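Local coordinates for phosphate-specific transport system accessory protein PhoU homolog (Pseudomonas aeruginosa, PDB 4Q25), which probably helps to regulate phosphate uptake as an all-helical homodimer of the PhoU family, at residues Gln161-Lys164 and Thr165-Glu169; Ala197-Ser200 and Leu201-Gly205; Val137-Met140 and Val141-Leu145. All coordinates share one frame; numbering follows the deposited sequence.

In the fold
The three contacts are single-turn interactions on three successive long helices, 127-149, 153-183 and 188-220, all within one PhoU domain. Contact 2 is largely buried; contacts 1 and 3 are partly buried, and contact 1 lies farthest from the middle of the chain, its centre about 15 Å away. The helices touch at all three contacts. Val137 and Met140 of contact 3 pack on Val166 of contact 1 and on the Gly205 backbone of contact 2. Contacts 1 and 2 meet through acidic groups, Asp167 beside Glu202. Chemistry changes accordingly: carboxylates and a threonine-carbonyl bond in 161-169, an arginine-glutamate salt bridge in 197-205, and amides with loosely associated opposite charges in 137-145.

Contact 1. Residues Gln161-Lys164 and Thr165-Glu169; sequences QYDK and TVDRE
Asp167 N donates to Asp163 O at 3.0 Å, and Arg168 N to Lys164 O, so 161-164 runs into 165-169 as unbroken helix. The carbonyl of Tyr162 carries an extra load. Besides the helical bond from Val166 N (3.2 Å), Tyr162 O accepts the hydroxyl of Thr165 OG1 at 2.9 Å; Thr165 N adds a weak bond. A short, branched threonine suits this place: chi1 of 59° sets OG1 between its own N and carbonyl carbon, where it can reach back to the previous turn. The same oxygen sits 3.4 Å above the Tyr162 ring plane, over its centre, while Val166 CG2 touches the ring at CD2 (4.1 Å).

Asp163 and Asp167 bring like charges together, OD2 to OD2 3.5 Å, with carboxylate planes 77° apart; Arg209 probably eases the repulsion through a salt bridge to Asp163. This D-x-x-x-D spacing resembles the acidic motifs by which some PhoU relatives bind metal ions.

On helix 127-149, Gln136 bonds the Tyr162 hydroxyl and Met140 packs against Val166 and Asp163; Arg209 reaches across from helix 188-220.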
loop_
_atom_site.group_PDB
_atom_site.type_symbol
_atom_site.label_atom_id
_atom_site.label_comp_id
_atom_site.label_asym_id
_atom_site.label_seq_id
_atom_site.Cartn_x
_atom_site.Cartn_y
_atom_site.Cartn_z
ATOM N N GLN A 161 16.455 0.423 -10.015
ATOM C CA GLN A 161 17.658 -0.171 -9.440
ATOM C C GLN A 161 18.064 0.507 -8.148
ATOM O O GLN A 161 18.606 -0.135 -7.257
ATOM C CB GLN A 161 18.828 -0.069 -10.422
ATOM C CG GLN A 161 18.771 -1.046 -11.586
ATOM C CD GLN A 161 19.740 -0.663 -12.700
ATOM O OE1 GLN A 161 20.254 0.461 -12.735
ATOM N NE2 GLN A 161 19.983 -1.595 -13.629
ATOM N N TYR A 162 17.832 1.811 -8.046
ATOM C CA TYR A 162 18.230 2.535 -6.843
ATOM C C TYR A 162 17.391 2.166 -5.618
ATOM O O TYR A 162 17.783 2.482 -4.498
ATOM C CB TYR A 162 18.155 4.035 -7.055
ATOM C CG TYR A 162 19.039 4.805 -6.096
ATOM C CD1 TYR A 162 20.428 4.828 -6.267
ATOM C CD2 TYR A 162 18.496 5.512 -5.023
ATOM C CE1 TYR A 162 21.245 5.519 -5.394
ATOM C CE2 TYR A 162 19.308 6.216 -4.150
ATOM C CZ TYR A 162 20.681 6.222 -4.342
ATOM O OH TYR A 162 21.492 6.934 -3.487
ATOM N N ASP A 163 16.247 1.512 -5.844
ATOM C CA ASP A 163 15.367 1.113 -4.771
ATOM C C ASP A 163 16.036 0.092 -3.904
ATOM O O ASP A 163 15.777 0.040 -2.720
ATOM C CB ASP A 163 14.046 0.546 -5.296
ATOM C CG ASP A 163 12.987 0.448 -4.207
ATOM O OD1 ASP A 163 12.932 1.358 -3.376
ATOM O OD2 ASP A 163 12.208 -0.515 -4.177
ATOM N N LYS A 164 16.910 -0.711 -4.499
ATOM C CA LYS A 164 17.680 -1.693 -3.740
ATOM C C LYS A 164 18.500 -1.010 -2.663
ATOM O O LYS A 164 18.567 -1.481 -1.519
ATOM C CB LYS A 164 18.615 -2.493 -4.656
ATOM C CG LYS A 164 17.950 -3.715 -5.259
ATOM C CD LYS A 164 17.821 -4.821 -4.214
ATOM C CE LYS A 164 17.153 -6.084 -4.750
ATOM N NZ LYS A 164 17.885 -6.680 -5.903
ATOM N N THR A 165 19.127 0.104 -3.022
ATOM C CA THR A 165 20.055 0.725 -2.089
ATOM C C THR A 165 19.244 1.440 -1.008
ATOM O O THR A 165 19.666 1.508 0.129
ATOM C CB THR A 165 21.113 1.630 -2.742
ATOM O OG1 THR A 165 20.472 2.674 -3.465
ATOM C CG2 THR A 165 22.041 0.858 -3.658
ATOM N N VAL A 166 18.044 1.905 -1.347
ATOM C CA VAL A 166 17.198 2.549 -0.365
ATOM C C VAL A 166 16.709 1.523 0.659
ATOM O O VAL A 166 16.830 1.755 1.864
ATOM C CB VAL A 166 16.037 3.318 -1.014
ATOM C CG1 VAL A 166 14.911 3.491 -0.030
ATOM C CG2 VAL A 166 16.498 4.674 -1.505
ATOM N N ASP A 167 16.181 0.388 0.200
ATOM C CA ASP A 167 15.734 -0.653 1.137
ATOM C C ASP A 167 16.900 -1.112 2.021
ATOM O O ASP A 167 16.712 -1.456 3.187
ATOM C CB ASP A 167 15.098 -1.846 0.407
ATOM C CG ASP A 167 13.872 -1.450 -0.450
ATOM O OD1 ASP A 167 13.246 -0.393 -0.206
ATOM O OD2 ASP A 167 13.520 -2.195 -1.398
ATOM N N ARG A 168 18.102 -1.095 1.456
ATOM C CA ARG A 168 19.306 -1.467 2.182
ATOM C C ARG A 168 19.609 -0.461 3.295
ATOM O O ARG A 168 19.876 -0.842 4.439
ATOM C CB ARG A 168 20.505 -1.546 1.226
ATOM C CG ARG A 168 21.640 -2.377 1.770
ATOM C CD ARG A 168 22.973 -2.097 1.078
ATOM N NE ARG A 168 24.087 -2.601 1.892
ATOM C CZ ARG A 168 25.365 -2.598 1.520
ATOM N NH1 ARG A 168 25.727 -2.116 0.340
ATOM N NH2 ARG A 168 26.289 -3.078 2.344
ATOM N N GLU A 169 19.585 0.818 2.955
ATOM C CA GLU A 169 19.713 1.885 3.942
ATOM C C GLU A 169 18.652 1.816 5.063
ATOM O O GLU A 169 18.940 2.081 6.234
ATOM C CB GLU A 169 19.575 3.228 3.245
ATOM C CG GLU A 169 20.740 3.588 2.350
ATOM C CD GLU A 169 20.521 4.886 1.659
ATOM O OE1 GLU A 169 19.346 5.326 1.507
ATOM O OE2 GLU A 169 21.528 5.490 1.273
#

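Contact 2. Residues Ala197-Ser200 and Leu201-Gly205; sequences ALRS and LERIG
Arg199 bends back so that its guanidinium reaches the next turn of helix 188-220, where NH1 makes a salt bridge with Glu202 OE2 at 3.0 Å. The two flat groups are far from coplanar, their planes 76° apart, so one nitrogen meets one oxygen and the pair does not form a two-pronged bridge. Arginine suits the place by its length: with CG anti to the backbone N (chi1 173°) and the chain bent at chi2, the head swings over to the extended Glu202.

Arg203, one turn on, lies beside Arg199 and points the same way. Their guanidinium planes are only 18° apart, with Arg199 NH2 4.1 Å from Arg203 NE. Lower down, Arg203 CG rests 3.3 Å from Arg199 O, the carbonyl that also accepts Arg203 N. Ser200, small enough for a buried position between helices, sends its hydroxyl to Glu106 on helix 84-120, while Leu201 and Ile204 supply apolar surface to helices 15-45 and 127-149.

Arg199 packs on Arg199 of the second subunit, so Arg199 lies at the dimer contact. Glu202 OE2 probably offsets part of the positive charge, and a long, weak pairing with Asp206 may temper Arg203. Glu202 OE1 meanwhile lies near Asp167 OD1, a close acidic pair that would be costly if both groups were fully ionised, so a shared proton or an unseen counter-ion is plausible.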
loop_
_atom_site.group_PDB
_atom_site.type_symbol
_atom_site.label_atom_id
_atom_site.label_comp_id
_atom_site.label_asym_id
_atom_site.label_seq_id
_atom_site.Cartn_x
_atom_site.Cartn_y
_atom_site.Cartn_z
ATOM N N ALA A 197 8.145 6.474 10.325
ATOM C CA ALA A 197 8.393 7.447 9.256
ATOM C C ALA A 197 9.357 6.874 8.178
ATOM O O ALA A 197 9.091 6.943 6.987
ATOM C CB ALA A 197 8.932 8.730 9.838
ATOM N N LEU A 198 10.460 6.291 8.606
ATOM C CA LEU A 198 11.393 5.605 7.683
ATOM C C LEU A 198 10.730 4.505 6.851
ATOM O O LEU A 198 11.021 4.382 5.671
ATOM C CB LEU A 198 12.581 4.991 8.438
ATOM C CG LEU A 198 13.580 6.001 8.994
ATOM C CD1 LEU A 198 14.509 5.341 9.967
ATOM C CD2 LEU A 198 14.399 6.638 7.900
ATOM N N ARG A 199 9.831 3.734 7.448
ATOM C CA ARG A 199 9.109 2.690 6.733
ATOM C C ARG A 199 8.204 3.286 5.653
ATOM O O ARG A 199 8.166 2.785 4.522
ATOM C CB ARG A 199 8.323 1.824 7.722
ATOM C CG ARG A 199 7.390 0.802 7.094
ATOM C CD ARG A 199 8.174 -0.357 6.513
ATOM N NE ARG A 199 7.435 -1.055 5.461
ATOM C CZ ARG A 199 7.939 -2.050 4.732
ATOM N NH1 ARG A 199 9.190 -2.468 4.922
ATOM N NH2 ARG A 199 7.197 -2.635 3.818
ATOM N N SER A 200 7.490 4.354 5.981
ATOM C CA SER A 200 6.767 5.134 4.977
ATOM C C SER A 200 7.678 5.723 3.866
ATOM O O SER A 200 7.311 5.768 2.703
ATOM C CB SER A 200 5.983 6.282 5.650
ATOM O OG SER A 200 4.924 5.804 6.496
ATOM N N LEU A 201 8.850 6.226 4.218
ATOM C CA LEU A 201 9.750 6.717 3.162
ATOM C C LEU A 201 10.217 5.552 2.228
ATOM O O LEU A 201 10.293 5.698 1.024
ATOM C CB LEU A 201 10.931 7.473 3.781
ATOM C CG LEU A 201 10.557 8.799 4.453
ATOM C CD1 LEU A 201 11.760 9.424 5.146
ATOM C CD2 LEU A 201 9.967 9.774 3.453
ATOM N N GLU A 202 10.488 4.396 2.797
ATOM C CA GLU A 202 10.864 3.234 2.026
ATOM C C GLU A 202 9.752 2.828 1.065
ATOM O O GLU A 202 10.018 2.475 -0.075
ATOM C CB GLU A 202 11.192 2.059 2.939
ATOM C CG GLU A 202 11.671 0.861 2.161
ATOM C CD GLU A 202 11.953 -0.364 3.002
ATOM O OE1 GLU A 202 12.768 -1.195 2.558
ATOM O OE2 GLU A 202 11.353 -0.516 4.081
ATOM N N ARG A 203 8.510 2.878 1.536
ATOM C CA ARG A 203 7.381 2.576 0.694
ATOM C C ARG A 203 7.223 3.608 -0.407
ATOM O O ARG A 203 6.878 3.289 -1.533
ATOM C CB ARG A 203 6.113 2.524 1.515
ATOM C CG ARG A 203 5.999 1.335 2.462
ATOM C CD ARG A 203 5.044 0.312 1.908
ATOM N NE ARG A 203 5.604 -0.451 0.794
ATOM C CZ ARG A 203 4.897 -0.984 -0.208
ATOM N NH1 ARG A 203 3.561 -0.823 -0.306
ATOM N NH2 ARG A 203 5.548 -1.659 -1.149
ATOM N N ILE A 204 7.457 4.865 -0.090
ATOM C CA ILE A 204 7.429 5.871 -1.142
ATOM C C ILE A 204 8.428 5.519 -2.282
ATOM O O ILE A 204 8.113 5.660 -3.449
ATOM C CB ILE A 204 7.661 7.248 -0.557
ATOM C CG1 ILE A 204 6.421 7.644 0.249
ATOM C CG2 ILE A 204 7.934 8.281 -1.647
ATOM C CD1 ILE A 204 6.607 8.894 1.072
ATOM N N GLY A 205 9.598 5.024 -1.916
ATOM C CA GLY A 205 10.577 4.580 -2.882
ATOM C C GLY A 205 10.155 3.324 -3.611
ATOM O O GLY A 205 10.417 3.201 -4.796
#

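Contact 3. Residues Val137-Met140 and Val141-Leu145; sequences VQKM and VQEAL
Gln138 and Gln142, and Lys139 and Glu143, pair one turn apart along an alpha-helix of the PhoU helix bundle. Val137, Met140 and Val141 of the same helix pack between helices 153-183 and 188-220, while Gln138 and Gln142 border helix 15-45 and Glu143 touches Val159.

Backbone hydrogen bonds set the spacing. Val141, Gln142, Glu143 and Ala144 each donate their N-H four residues back, the bond from Glu143 N to Lys139 O being 2.9 Å long.

Methyl groups lie against carbonyl oxygens of the preceding turn. Val141 CG2 is 3.4 Å from Val137 O, and Ala144 CB is as near to Met140 O, 3.4 Å. Apolar packing is made with the neighbouring helices. The two valines keep their branches close to the helix and press on Ile204 of helix 188-220. Met140, longer and more flexible, is suited to a junction of helices: it reaches Ala208 on helix 188-220 as well as Val166 and Asp163 on helix 153-183.

The amides form a looser pair. Gln138 and Gln142 approach with their amide planes 39° apart and NE2 4.2 Å from NE2, both nitrogens being donors. Gln142 CG, anti to its carbonyl carbon, leans over the preceding turn, 3.2 Å from Gln138 O. On helix 15-45, Gln138 meets Val37 and Asn38, Gln142 Glu34.

Opposite charges associate without bonding. Lys139 and Glu143 cross obliquely, and their attraction is probably a diffuse one, because Lys139 NZ stays 4.9 Å from Glu143 OE2. The carboxylate oxygen instead lies against the lysine's aliphatic chain, Glu143 OE2 being 3.8 Å from Lys139 CE.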
loop_
_atom_site.group_PDB
_atom_site.type_symbol
_atom_site.label_atom_id
_atom_site.label_comp_id
_atom_site.label_asym_id
_atom_site.label_seq_id
_atom_site.Cartn_x
_atom_site.Cartn_y
_atom_site.Cartn_z
ATOM N N VAL A 137 14.385 9.253 -1.852
ATOM C CA VAL A 137 13.105 8.709 -2.274
ATOM C C VAL A 137 12.251 9.792 -2.965
ATOM O O VAL A 137 11.496 9.514 -3.880
ATOM C CB VAL A 137 12.463 8.114 -1.015
ATOM C CG1 VAL A 137 11.060 7.608 -1.259
ATOM C CG2 VAL A 137 13.422 7.188 -0.268
ATOM N N GLN A 138 12.401 11.034 -2.542
ATOM C CA GLN A 138 11.785 12.144 -3.235
ATOM C C GLN A 138 12.400 12.272 -4.625
ATOM O O GLN A 138 11.677 12.560 -5.581
ATOM C CB GLN A 138 11.975 13.437 -2.464
ATOM C CG GLN A 138 11.312 14.682 -3.092
ATOM C CD GLN A 138 11.514 15.916 -2.224
ATOM O OE1 GLN A 138 11.442 15.834 -1.002
ATOM N NE2 GLN A 138 11.804 17.063 -2.842
ATOM N N LYS A 139 13.720 12.066 -4.732
ATOM C CA LYS A 139 14.398 12.095 -6.026
ATOM C C LYS A 139 13.884 10.989 -6.936
ATOM O O LYS A 139 13.514 11.239 -8.055
ATOM C CB LYS A 139 15.930 12.016 -5.925
ATOM C CG LYS A 139 16.598 12.563 -7.202
ATOM C CD LYS A 139 18.121 12.458 -7.213
ATOM C CE LYS A 139 18.747 13.287 -8.356
ATOM N NZ LYS A 139 20.126 13.806 -8.052
ATOM N N MET A 140 13.849 9.777 -6.431
ATOM C CA MET A 140 13.212 8.655 -7.131
ATOM C C MET A 140 11.828 8.999 -7.684
ATOM O O MET A 140 11.502 8.593 -8.794
ATOM C CB MET A 140 13.094 7.450 -6.217
ATOM C CG MET A 140 14.432 6.820 -5.884
ATOM S SD MET A 140 14.298 5.438 -4.760
ATOM C CE MET A 140 13.446 4.244 -5.764
ATOM N N VAL A 141 11.030 9.757 -6.939
ATOM C CA VAL A 141 9.717 10.162 -7.424
ATOM C C VAL A 141 9.824 11.141 -8.592
ATOM O O VAL A 141 9.203 10.898 -9.616
ATOM C CB VAL A 141 8.840 10.774 -6.311
ATOM C CG1 VAL A 141 7.601 11.446 -6.889
ATOM C CG2 VAL A 141 8.421 9.706 -5.335
ATOM N N GLN A 142 10.585 12.233 -8.435
ATOM C CA GLN A 142 10.872 13.182 -9.532
ATOM C C GLN A 142 11.319 12.432 -10.790
ATOM O O GLN A 142 10.815 12.673 -11.867
ATOM C CB GLN A 142 11.995 14.179 -9.223
ATOM C CG GLN A 142 12.084 14.783 -7.826
ATOM C CD GLN A 142 13.277 15.749 -7.677
ATOM O OE1 GLN A 142 13.808 16.244 -8.689
ATOM N NE2 GLN A 142 13.714 16.011 -6.413
ATOM N N GLU A 143 12.248 11.506 -10.625
ATOM C CA GLU A 143 12.874 10.824 -11.752
ATOM C C GLU A 143 11.890 9.904 -12.466
ATOM O O GLU A 143 11.816 9.906 -13.701
ATOM C CB GLU A 143 14.137 10.050 -11.309
ATOM C CG GLU A 143 15.336 10.977 -11.038
ATOM C CD GLU A 143 16.606 10.252 -10.602
ATOM O OE1 GLU A 143 16.550 9.243 -9.888
ATOM O OE2 GLU A 143 17.692 10.714 -10.953
ATOM N N ALA A 144 11.134 9.129 -11.702
ATOM C CA ALA A 144 10.087 8.305 -12.288
ATOM C C ALA A 144 9.090 9.167 -13.085
ATOM O O ALA A 144 8.679 8.777 -14.167
ATOM C CB ALA A 144 9.375 7.522 -11.218
ATOM N N LEU A 145 8.720 10.336 -12.555
ATOM C CA LEU A 145 7.806 11.233 -13.262
ATOM C C LEU A 145 8.485 11.817 -14.475
ATOM O O LEU A 145 7.878 11.895 -15.543
ATOM C CB LEU A 145 7.318 12.374 -12.373
ATOM C CG LEU A 145 6.475 11.914 -11.184
ATOM C CD1 LEU A 145 6.153 13.076 -10.261
ATOM C CD2 LEU A 145 5.208 11.269 -11.678
#